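Long-range contacts in nitrite oxidoreductase subunit B (Kuenenia stuttgartiensis, PDB 7B04), which probably relays electrons through its chain of [4Fe-4S] and [3Fe-4S] clusters between the catalytic subunit and heme b in a nitrite-oxidising complex of anammox bacteria: residues N31-I36 with P308-R313; T65-G70 with S165-Y170; Q287-P292 with D325-K330. All blocks are in the same frame, centred on the assembly; numbering follows the deposited sequence.

Interaction 1: residues N31-I36 with P308-R313; sequences NINRCI and PRWAPR. With SF4 (iron/sulfur cluster), chain B.
Asn-33 makes the polar link to the 308-313 loop: its OD1 accepts the backbone N of Arg-309 at 2.9 Å, with the donor in the carbonyl plane and a C=O...N angle of 147°. CG stands anti to the carbonyl carbon of Asn-33 (chi1 -65°), which lets the amide reach the peptide after Pro-308. The other end of the amide is held as well, since ND2 donates to Asn-31 OD1 at 3.3 Å and weakly to Pro-307 O, a pattern consistent with the modelled orientation of the amide. With an alanine here, the Arg-309 N-H would probably be left without this acceptor, and Asn-31 OD1 would lose its side-chain donor.

The 3-10 turn 32-34 leads out of strand 25-31 into a ferredoxin-type Cys-Xaa-Xaa-Cys-Xaa-Xaa-Cys loop. Cys-35 SG binds an iron (FE3) of the [4Fe-4S] cluster at 2.3 Å, and Cys-38, Cys-41 and Cys-262 complete the site.

Apolar contact comes from Ile-32, whose CG2 meets Pro-308 CG at 3.6 Å while CD1 reaches the ring's CD. Pro-308 CB in turn lies over one face of the Trp-310 indole. The rim of that indole faces the turn, with Ile-32 O and Asn-33 CA at its edge near the plane. Arg-34, at the end of the turn, points away from the 308-313 loop and forms a salt bridge with Glu-325 of subunit A.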
loop_
_atom_site.group_PDB
_atom_site.type_symbol
_atom_site.label_atom_id
_atom_site.label_comp_id
_atom_site.label_asym_id
_atom_site.label_seq_id
_atom_site.Cartn_x
_atom_site.Cartn_y
_atom_site.Cartn_z
ATOM N N ASN A 31 8.173 16.436 7.059
ATOM C CA ASN A 31 8.703 15.834 8.284
ATOM C C ASN A 31 8.959 14.360 7.997
ATOM O O ASN A 31 8.072 13.516 8.130
ATOM C CB ASN A 31 7.742 16.030 9.450
ATOM C CG ASN A 31 8.365 15.668 10.786
ATOM O OD1 ASN A 31 9.509 15.220 10.851
ATOM N ND2 ASN A 31 7.610 15.863 11.861
ATOM N N ILE A 32 10.198 14.048 7.602
ATOM C CA ILE A 32 10.564 12.676 7.257
ATOM C C ILE A 32 10.332 11.731 8.429
ATOM O O ILE A 32 10.000 10.555 8.235
ATOM C CB ILE A 32 12.029 12.622 6.777
ATOM C CG1 ILE A 32 12.240 13.559 5.588
ATOM C CG2 ILE A 32 12.420 11.205 6.396
ATOM C CD1 ILE A 32 13.678 13.618 5.121
ATOM N N ASN A 33 10.493 12.226 9.658
ATOM C CA ASN A 33 10.316 11.388 10.840
ATOM C C ASN A 33 8.927 10.763 10.905
ATOM O O ASN A 33 8.763 9.689 11.491
ATOM C CB ASN A 33 10.585 12.208 12.098
ATOM C CG ASN A 33 12.025 12.668 12.194
ATOM O OD1 ASN A 33 12.946 11.854 12.230
ATOM N ND2 ASN A 33 12.227 13.980 12.231
ATOM N N ARG A 34 7.921 11.416 10.328
ATOM C CA ARG A 34 6.554 10.912 10.379
ATOM C C ARG A 34 6.168 10.072 9.166
ATOM O O ARG A 34 5.075 9.495 9.163
ATOM C CB ARG A 34 5.559 12.071 10.493
ATOM C CG ARG A 34 5.576 12.854 11.786
ATOM C CD ARG A 34 4.452 13.877 11.743
ATOM N NE ARG A 34 4.375 14.710 12.938
ATOM C CZ ARG A 34 3.457 15.652 13.124
ATOM N NH1 ARG A 34 3.455 16.368 14.239
ATOM N NH2 ARG A 34 2.539 15.878 12.192
ATOM N N CYS A 35 7.018 9.984 8.148
ATOM C CA CYS A 35 6.608 9.361 6.897
ATOM C C CYS A 35 6.505 7.846 7.035
ATOM O O CYS A 35 7.209 7.216 7.828
ATOM C CB CYS A 35 7.587 9.712 5.778
ATOM S SG CYS A 35 7.026 9.239 4.119
ATOM N N ILE A 36 5.619 7.263 6.230
ATOM C CA ILE A 36 5.328 5.836 6.257
ATOM C C ILE A 36 5.564 5.168 4.912
ATOM O O ILE A 36 5.383 3.950 4.799
ATOM C CB ILE A 36 3.887 5.570 6.740
ATOM C CG1 ILE A 36 2.885 6.287 5.838
ATOM C CG2 ILE A 36 3.718 6.023 8.182
ATOM C CD1 ILE A 36 1.451 6.125 6.277
ATOM N N PRO A 308 15.746 12.701 9.316
ATOM C CA PRO A 308 15.431 11.607 10.240
ATOM C C PRO A 308 16.333 11.649 11.464
ATOM O O PRO A 308 17.536 11.902 11.368
ATOM C CB PRO A 308 15.680 10.345 9.405
ATOM C CG PRO A 308 15.635 10.807 7.983
ATOM C CD PRO A 308 16.165 12.205 7.994
ATOM N N ARG A 309 15.732 11.391 12.628
ATOM C CA ARG A 309 16.480 11.389 13.881
ATOM C C ARG A 309 17.447 10.216 13.987
ATOM O O ARG A 309 18.374 10.267 14.803
ATOM C CB ARG A 309 15.515 11.378 15.068
ATOM C CG ARG A 309 14.718 10.095 15.205
ATOM C CD ARG A 309 13.965 10.049 16.522
ATOM N NE ARG A 309 13.262 8.783 16.697
ATOM C CZ ARG A 309 12.676 8.404 17.828
ATOM N NH1 ARG A 309 12.058 7.233 17.894
ATOM N NH2 ARG A 309 12.708 9.195 18.891
ATOM N N TRP A 310 17.255 9.166 13.191
ATOM C CA TRP A 310 17.941 7.898 13.390
ATOM C C TRP A 310 18.992 7.591 12.334
ATOM O O TRP A 310 19.768 6.647 12.518
ATOM C CB TRP A 310 16.922 6.752 13.408
ATOM C CG TRP A 310 16.235 6.579 12.090
ATOM C CD1 TRP A 310 16.610 5.751 11.072
ATOM C CD2 TRP A 310 15.063 7.265 11.639
ATOM N NE1 TRP A 310 15.739 5.874 10.018
ATOM C CE2 TRP A 310 14.779 6.797 10.341
ATOM C CE3 TRP A 310 14.223 8.227 12.209
ATOM C CZ2 TRP A 310 13.690 7.258 9.605
ATOM C CZ3 TRP A 310 13.143 8.683 11.476
ATOM C CH2 TRP A 310 12.887 8.198 10.188
ATOM N N ALA A 311 19.039 8.345 11.246
ATOM C CA ALA A 311 19.956 8.022 10.168
ATOM C C ALA A 311 21.366 8.506 10.502
ATOM O O ALA A 311 21.537 9.432 11.300
ATOM C CB ALA A 311 19.486 8.658 8.864
ATOM N N PRO A 312 22.389 7.879 9.922
ATOM C CA PRO A 312 23.761 8.354 10.133
ATOM C C PRO A 312 23.891 9.821 9.764
ATOM O O PRO A 312 23.466 10.252 8.690
ATOM C CB PRO A 312 24.588 7.461 9.203
ATOM C CG PRO A 312 23.794 6.213 9.092
ATOM C CD PRO A 312 22.352 6.635 9.135
ATOM N N ARG A 313 24.477 10.599 10.678
ATOM C CA ARG A 313 24.544 12.038 10.462
ATOM C C ARG A 313 25.409 12.389 9.260
ATOM O O ARG A 313 25.097 13.344 8.544
ATOM C CB ARG A 313 25.070 12.733 11.719
ATOM C CG ARG A 313 24.224 12.499 12.963
ATOM C CD ARG A 313 22.928 13.291 12.921
ATOM N NE ARG A 313 22.194 13.213 14.182
ATOM C CZ ARG A 313 21.276 12.290 14.458
ATOM N NH1 ARG A 313 20.658 12.296 15.631
ATOM N NH2 ARG A 313 20.974 11.363 13.559
HETATM FE FE1 SF4 B . 2.638 8.663 2.854
HETATM FE FE2 SF4 B . 3.532 10.310 0.858
HETATM FE FE3 SF4 B . 5.102 9.838 3.052
HETATM FE FE4 SF4 B . 2.837 11.358 3.289
HETATM S S1 SF4 B . 4.696 11.855 2.066
HETATM S S2 SF4 B . 3.521 9.692 4.688
HETATM S S3 SF4 B . 1.459 10.307 1.804
HETATM S S4 SF4 B . 4.432 8.313 1.493
#

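Interaction 2: residues T65-G70 with S165-Y170; sequences TKPYGG and SRWFFY
In Phe-169, a chi1 of 69° sets CG between the backbone N and the carbonyl carbon and brings the ring under Lys-66, whose CB sits 3.7 Å from the ring centroid and 17° off its normal, a CH-pi contact over the face. Thr-65, with chi1 -72°, sends its two branches different ways. CG2, anti to the backbone N, crosses to Phe-168 and touches CD1 at 3.3 Å, whereas OG1 lies at the edge of the Tyr-170 ring, in its plane and nearest CE1. The polar ends of Thr-65 and Tyr-170 share a partner elsewhere: OG1 is hydrogen-bonded to the backbone N of Asp-147, and Tyr-170 OH to Asp-147 OD1.

Lys-66 bends at chi2 and chi3, so that its chain leaves the Phe-169 ring and doubles back to its own loop. There NZ donates to Gly-69 O at 2.6 Å and forms a salt bridge with Asp-76. Past Lys-66 the peptide before Pro-67 is cis, and the proline ring is set against the six-membered part of the Trp-167 indole, CG to CH2 at 3.5 Å. Gly-69 N bonds back to Thr-65 O, closing the turn.

The backbones are joined by Lys-66 N to Phe-169 O (2.6 Å) and by Phe-169 N to Lys-66 O (3.1 Å). Lys-66 and Phe-169 thus form an antiparallel hydrogen-bonded pair, followed by the non-hydrogen-bonded pair Thr-65 and Tyr-170. This is the end of the two-stranded antiparallel sheet 62-66/169-173, whose residues Val-63 and Gln-172 line the pocket of the [4Fe-4S] cluster held by Cys-35, so that the strand pair forms part of the wall of a ferredoxin-type cluster site.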
loop_
_atom_site.group_PDB
_atom_site.type_symbol
_atom_site.label_atom_id
_atom_site.label_comp_id
_atom_site.label_asym_id
_atom_site.label_seq_id
_atom_site.Cartn_x
_atom_site.Cartn_y
_atom_site.Cartn_z
ATOM N N THR A 65 12.976 4.797 -0.903
ATOM C CA THR A 65 13.624 4.288 0.301
ATOM C C THR A 65 15.127 4.530 0.208
ATOM O O THR A 65 15.829 3.856 -0.552
ATOM C CB THR A 65 13.331 2.800 0.479
ATOM O OG1 THR A 65 11.963 2.620 0.866
ATOM C CG2 THR A 65 14.243 2.205 1.533
ATOM N N LYS A 66 15.620 5.496 0.978
ATOM C CA LYS A 66 17.046 5.777 0.996
ATOM C C LYS A 66 17.759 4.792 1.921
ATOM O O LYS A 66 17.177 4.320 2.901
ATOM C CB LYS A 66 17.297 7.208 1.463
ATOM C CG LYS A 66 16.746 8.280 0.534
ATOM C CD LYS A 66 17.606 8.436 -0.710
ATOM C CE LYS A 66 16.944 7.797 -1.915
ATOM N NZ LYS A 66 17.745 7.955 -3.160
ATOM N N PRO A 67 19.034 4.471 1.642
ATOM C CA PRO A 67 19.922 5.084 0.647
ATOM C C PRO A 67 19.953 4.391 -0.719
ATOM O O PRO A 67 20.373 5.012 -1.695
ATOM C CB PRO A 67 21.288 4.978 1.319
ATOM C CG PRO A 67 21.203 3.688 2.076
ATOM C CD PRO A 67 19.763 3.526 2.507
ATOM N N TYR A 68 19.517 3.133 -0.789
ATOM C CA TYR A 68 19.656 2.357 -2.018
ATOM C C TYR A 68 18.586 2.663 -3.058
ATOM O O TYR A 68 18.814 2.418 -4.249
ATOM C CB TYR A 68 19.634 0.861 -1.701
ATOM C CG TYR A 68 20.853 0.366 -0.955
ATOM C CD1 TYR A 68 22.078 0.236 -1.597
ATOM C CD2 TYR A 68 20.778 0.024 0.388
ATOM C CE1 TYR A 68 23.195 -0.216 -0.920
ATOM C CE2 TYR A 68 21.888 -0.430 1.073
ATOM C CZ TYR A 68 23.094 -0.549 0.414
ATOM O OH TYR A 68 24.199 -1.001 1.097
ATOM N N GLY A 69 17.431 3.193 -2.646
ATOM C CA GLY A 69 16.315 3.358 -3.551
ATOM C C GLY A 69 16.362 4.638 -4.366
ATOM O O GLY A 69 17.093 5.574 -4.061
ATOM N N GLY A 70 15.569 4.656 -5.438
ATOM C CA GLY A 70 15.449 5.838 -6.272
ATOM C C GLY A 70 14.565 5.694 -7.495
ATOM O O GLY A 70 14.410 4.590 -8.028
ATOM N N SER A 165 22.512 1.367 13.359
ATOM C CA SER A 165 23.484 0.602 12.580
ATOM C C SER A 165 22.849 0.065 11.302
ATOM O O SER A 165 23.390 0.234 10.203
ATOM C CB SER A 165 24.055 -0.539 13.427
ATOM O OG SER A 165 23.031 -1.451 13.784
ATOM N N ARG A 166 21.696 -0.584 11.430
ATOM C CA ARG A 166 20.895 -1.013 10.292
ATOM C C ARG A 166 19.791 0.018 10.094
ATOM O O ARG A 166 18.945 0.198 10.976
ATOM C CB ARG A 166 20.313 -2.408 10.532
ATOM C CG ARG A 166 19.742 -3.094 9.299
ATOM C CD ARG A 166 19.372 -4.535 9.619
ATOM N NE ARG A 166 20.543 -5.340 9.955
ATOM C CZ ARG A 166 20.490 -6.598 10.381
ATOM N NH1 ARG A 166 19.318 -7.187 10.568
ATOM N NH2 ARG A 166 21.609 -7.253 10.657
ATOM N N TRP A 167 19.794 0.693 8.945
ATOM C CA TRP A 167 18.957 1.874 8.803
ATOM C C TRP A 167 18.486 2.053 7.370
ATOM O O TRP A 167 19.107 1.573 6.417
ATOM C CB TRP A 167 19.714 3.132 9.241
ATOM C CG TRP A 167 20.881 3.444 8.348
ATOM C CD1 TRP A 167 22.153 2.967 8.467
ATOM C CD2 TRP A 167 20.877 4.288 7.188
ATOM N NE1 TRP A 167 22.944 3.466 7.460
ATOM C CE2 TRP A 167 22.183 4.280 6.662
ATOM C CE3 TRP A 167 19.897 5.054 6.549
ATOM C CZ2 TRP A 167 22.536 5.007 5.526
ATOM C CZ3 TRP A 167 20.248 5.774 5.422
ATOM C CH2 TRP A 167 21.556 5.746 4.922
ATOM N N PHE A 168 17.371 2.769 7.242
ATOM C CA PHE A 168 16.825 3.252 5.981
ATOM C C PHE A 168 15.717 4.243 6.302
ATOM O O PHE A 168 15.048 4.124 7.332
ATOM C CB PHE A 168 16.296 2.109 5.099
ATOM C CG PHE A 168 14.958 1.567 5.527
ATOM C CD1 PHE A 168 13.807 1.898 4.832
ATOM C CD2 PHE A 168 14.855 0.709 6.606
ATOM C CE1 PHE A 168 12.580 1.390 5.207
ATOM C CE2 PHE A 168 13.626 0.203 6.992
ATOM C CZ PHE A 168 12.487 0.547 6.293
ATOM N N PHE A 169 15.542 5.228 5.423
ATOM C CA PHE A 169 14.512 6.241 5.604
ATOM C C PHE A 169 13.907 6.566 4.247
ATOM O O PHE A 169 14.374 6.101 3.204
ATOM C CB PHE A 169 15.061 7.506 6.286
ATOM C CG PHE A 169 16.018 8.301 5.439
ATOM C CD1 PHE A 169 17.371 8.009 5.439
ATOM C CD2 PHE A 169 15.566 9.356 4.659
ATOM C CE1 PHE A 169 18.255 8.741 4.668
ATOM C CE2 PHE A 169 16.445 10.091 3.884
ATOM C CZ PHE A 169 17.791 9.783 3.890
ATOM N N TYR A 170 12.856 7.379 4.269
ATOM C CA TYR A 170 12.035 7.638 3.095
ATOM C C TYR A 170 12.237 9.072 2.626
ATOM O O TYR A 170 12.218 10.004 3.436
ATOM C CB TYR A 170 10.559 7.377 3.397
ATOM C CG TYR A 170 10.270 5.954 3.812
ATOM C CD1 TYR A 170 10.725 4.885 3.052
ATOM C CD2 TYR A 170 9.543 5.679 4.963
ATOM C CE1 TYR A 170 10.466 3.581 3.426
ATOM C CE2 TYR A 170 9.277 4.376 5.345
ATOM C CZ TYR A 170 9.741 3.332 4.571
ATOM O OH TYR A 170 9.482 2.035 4.939
#

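Interaction 3: residues Q287-P292 with D325-K330; sequences QKIALP and DEAIEK
Lys-330 lies across the end of the 287-292 segment, its CG anti to the carbonyl carbon (chi1 -66°). Its CB meets Ile-289 CD1 at 4.1 Å. From there the chain runs extended past Ile-289 to Gln-287, where CD lies 3.7 Å from the side-chain NE2 and CE comes up to the backbone O at 3.3 Å. The contacts of CB, CD and CE are van der Waals ones of the aliphatic stem. The last torsion bends the chain, and NZ ends 6.5 Å from Lys-288 NZ, the two like charges not in contact.

The segment follows helix 279-286: Lys-288 is the first residue to leave helical geometry, with a positive phi, and the chain then turns toward the short strand 291-292 at the border of a mixed sheet. Helix 324-332 packs against this turn, with Ile-289 and Ala-327 nearest in the backbone, CA to CA 4.1 Å.

Ala-327 CB sits against the turn's main chain, 3.3 Å from Ile-289 O. Ile-289 answers with its CG1 branch, which runs over Ala-327 O at 3.6 Å. At the solvent side, Lys-288 NZ and Glu-326 OE1 have opposite charges but remain 5.3 Å apart, too far for direct contact.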
loop_
_atom_site.group_PDB
_atom_site.type_symbol
_atom_site.label_atom_id
_atom_site.label_comp_id
_atom_site.label_asym_id
_atom_site.label_seq_id
_atom_site.Cartn_x
_atom_site.Cartn_y
_atom_site.Cartn_z
ATOM N N GLN A 287 13.735 28.612 12.293
ATOM C CA GLN A 287 14.085 27.406 13.028
ATOM C C GLN A 287 15.159 26.575 12.341
ATOM O O GLN A 287 15.858 25.817 13.022
ATOM C CB GLN A 287 12.842 26.533 13.237
ATOM C CG GLN A 287 11.811 27.137 14.170
ATOM C CD GLN A 287 12.301 27.212 15.602
ATOM O OE1 GLN A 287 12.560 28.295 16.124
ATOM N NE2 GLN A 287 12.433 26.056 16.242
ATOM N N LYS A 288 15.318 26.720 11.023
ATOM C CA LYS A 288 16.305 25.964 10.250
ATOM C C LYS A 288 16.194 24.467 10.531
ATOM O O LYS A 288 17.193 23.750 10.612
ATOM C CB LYS A 288 17.722 26.468 10.526
ATOM C CG LYS A 288 17.957 27.917 10.130
ATOM C CD LYS A 288 19.411 28.315 10.325
ATOM C CE LYS A 288 19.785 28.336 11.797
ATOM N NZ LYS A 288 19.039 29.389 12.542
ATOM N N ILE A 289 14.958 23.992 10.682
ATOM C CA ILE A 289 14.700 22.595 11.005
ATOM C C ILE A 289 14.422 21.819 9.723
ATOM O O ILE A 289 14.654 20.607 9.654
ATOM C CB ILE A 289 13.540 22.462 12.010
ATOM C CG1 ILE A 289 13.458 21.033 12.551
ATOM C CG2 ILE A 289 12.219 22.889 11.382
ATOM C CD1 ILE A 289 12.603 20.897 13.786
ATOM N N ALA A 290 13.930 22.514 8.702
ATOM C CA ALA A 290 13.654 21.924 7.400
ATOM C C ALA A 290 14.709 22.389 6.406
ATOM O O ALA A 290 14.973 23.591 6.294
ATOM C CB ALA A 290 12.251 22.300 6.924
ATOM N N LEU A 291 15.308 21.442 5.689
ATOM C CA LEU A 291 16.481 21.707 4.871
ATOM C C LEU A 291 16.282 21.201 3.450
ATOM O O LEU A 291 15.558 20.225 3.230
ATOM C CB LEU A 291 17.726 21.043 5.478
ATOM C CG LEU A 291 17.950 21.269 6.973
ATOM C CD1 LEU A 291 19.202 20.550 7.427
ATOM C CD2 LEU A 291 18.038 22.751 7.291
ATOM N N PRO A 292 16.919 21.839 2.471
ATOM C CA PRO A 292 16.694 21.466 1.071
ATOM C C PRO A 292 17.390 20.163 0.706
ATOM O O PRO A 292 18.358 19.736 1.338
ATOM C CB PRO A 292 17.294 22.643 0.293
ATOM C CG PRO A 292 18.351 23.176 1.195
ATOM C CD PRO A 292 17.829 22.993 2.595
ATOM N N ASP A 325 22.419 18.770 12.030
ATOM C CA ASP A 325 22.625 18.486 13.450
ATOM C C ASP A 325 21.692 19.300 14.337
ATOM O O ASP A 325 21.094 18.764 15.277
ATOM C CB ASP A 325 24.077 18.769 13.828
ATOM C CG ASP A 325 25.045 17.836 13.144
ATOM O OD1 ASP A 325 24.765 16.619 13.093
ATOM O OD2 ASP A 325 26.086 18.317 12.648
ATOM N N GLU A 326 21.547 20.592 14.051
ATOM C CA GLU A 326 20.688 21.442 14.863
ATOM C C GLU A 326 19.210 21.204 14.599
ATOM O O GLU A 326 18.389 21.458 15.486
ATOM C CB GLU A 326 21.059 22.912 14.651
ATOM C CG GLU A 326 22.440 23.233 15.206
ATOM C CD GLU A 326 22.875 24.655 14.935
ATOM O OE1 GLU A 326 22.125 25.396 14.265
ATOM O OE2 GLU A 326 23.975 25.030 15.392
ATOM N N ALA A 327 18.852 20.741 13.400
ATOM C CA ALA A 327 17.454 20.440 13.115
ATOM C C ALA A 327 16.966 19.258 13.944
ATOM O O ALA A 327 15.866 19.299 14.507
ATOM C CB ALA A 327 17.275 20.158 11.623
ATOM N N ILE A 328 17.769 18.196 14.025
ATOM C CA ILE A 328 17.374 17.013 14.784
ATOM C C ILE A 328 17.298 17.327 16.274
ATOM O O ILE A 328 16.393 16.859 16.976
ATOM C CB ILE A 328 18.344 15.856 14.491
ATOM C CG1 ILE A 328 18.331 15.524 12.999
ATOM C CG2 ILE A 328 17.980 14.630 15.303
ATOM C CD1 ILE A 328 19.342 14.484 12.599
ATOM N N GLU A 329 18.241 18.128 16.778
ATOM C CA GLU A 329 18.242 18.475 18.197
ATOM C C GLU A 329 16.953 19.200 18.576
ATOM O O GLU A 329 16.419 19.009 19.677
ATOM C CB GLU A 329 19.482 19.314 18.520
ATOM C CG GLU A 329 19.636 19.735 19.977
ATOM C CD GLU A 329 19.237 21.173 20.214
ATOM O OE1 GLU A 329 19.442 21.995 19.296
ATOM O OE2 GLU A 329 18.731 21.482 21.315
ATOM N N LYS A 330 16.458 20.061 17.686
ATOM C CA LYS A 330 15.193 20.746 17.932
ATOM C C LYS A 330 14.013 19.780 17.870
ATOM O O LYS A 330 13.065 19.902 18.653
ATOM C CB LYS A 330 15.008 21.882 16.926
ATOM C CG LYS A 330 16.007 23.017 17.072
ATOM C CD LYS A 330 15.644 24.188 16.176
ATOM C CE LYS A 330 16.749 25.229 16.155
ATOM N NZ LYS A 330 16.999 25.794 17.510
#

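How the interactions relate
Interactions 1 and 2 are both buried, lie near the same [4Fe-4S] cluster and touch each other: Trp-310 NE1 probably donates to Phe-168 O (3.3 Å), and Pro-308 packs on Phe-169. Interaction 2 falls, in sequence, between the two segments of interaction 1. Interaction 3 is partly exposed and away from the annotated sites, yet its helix meets the 308-313 loop, where Ile-328 CD1 lies 3.4 Å from Pro-308 O; interaction 3 does not touch interaction 2. The chemistry follows the setting: in interaction 1 a side-chain amide, two residues before a cluster cysteine, bonded to main chain; paired strands with aromatic packing in interaction 2; and alkyl contacts with loosely spaced charges at the surface. Subunit A reaches interactions 1 and 2 but not interaction 3.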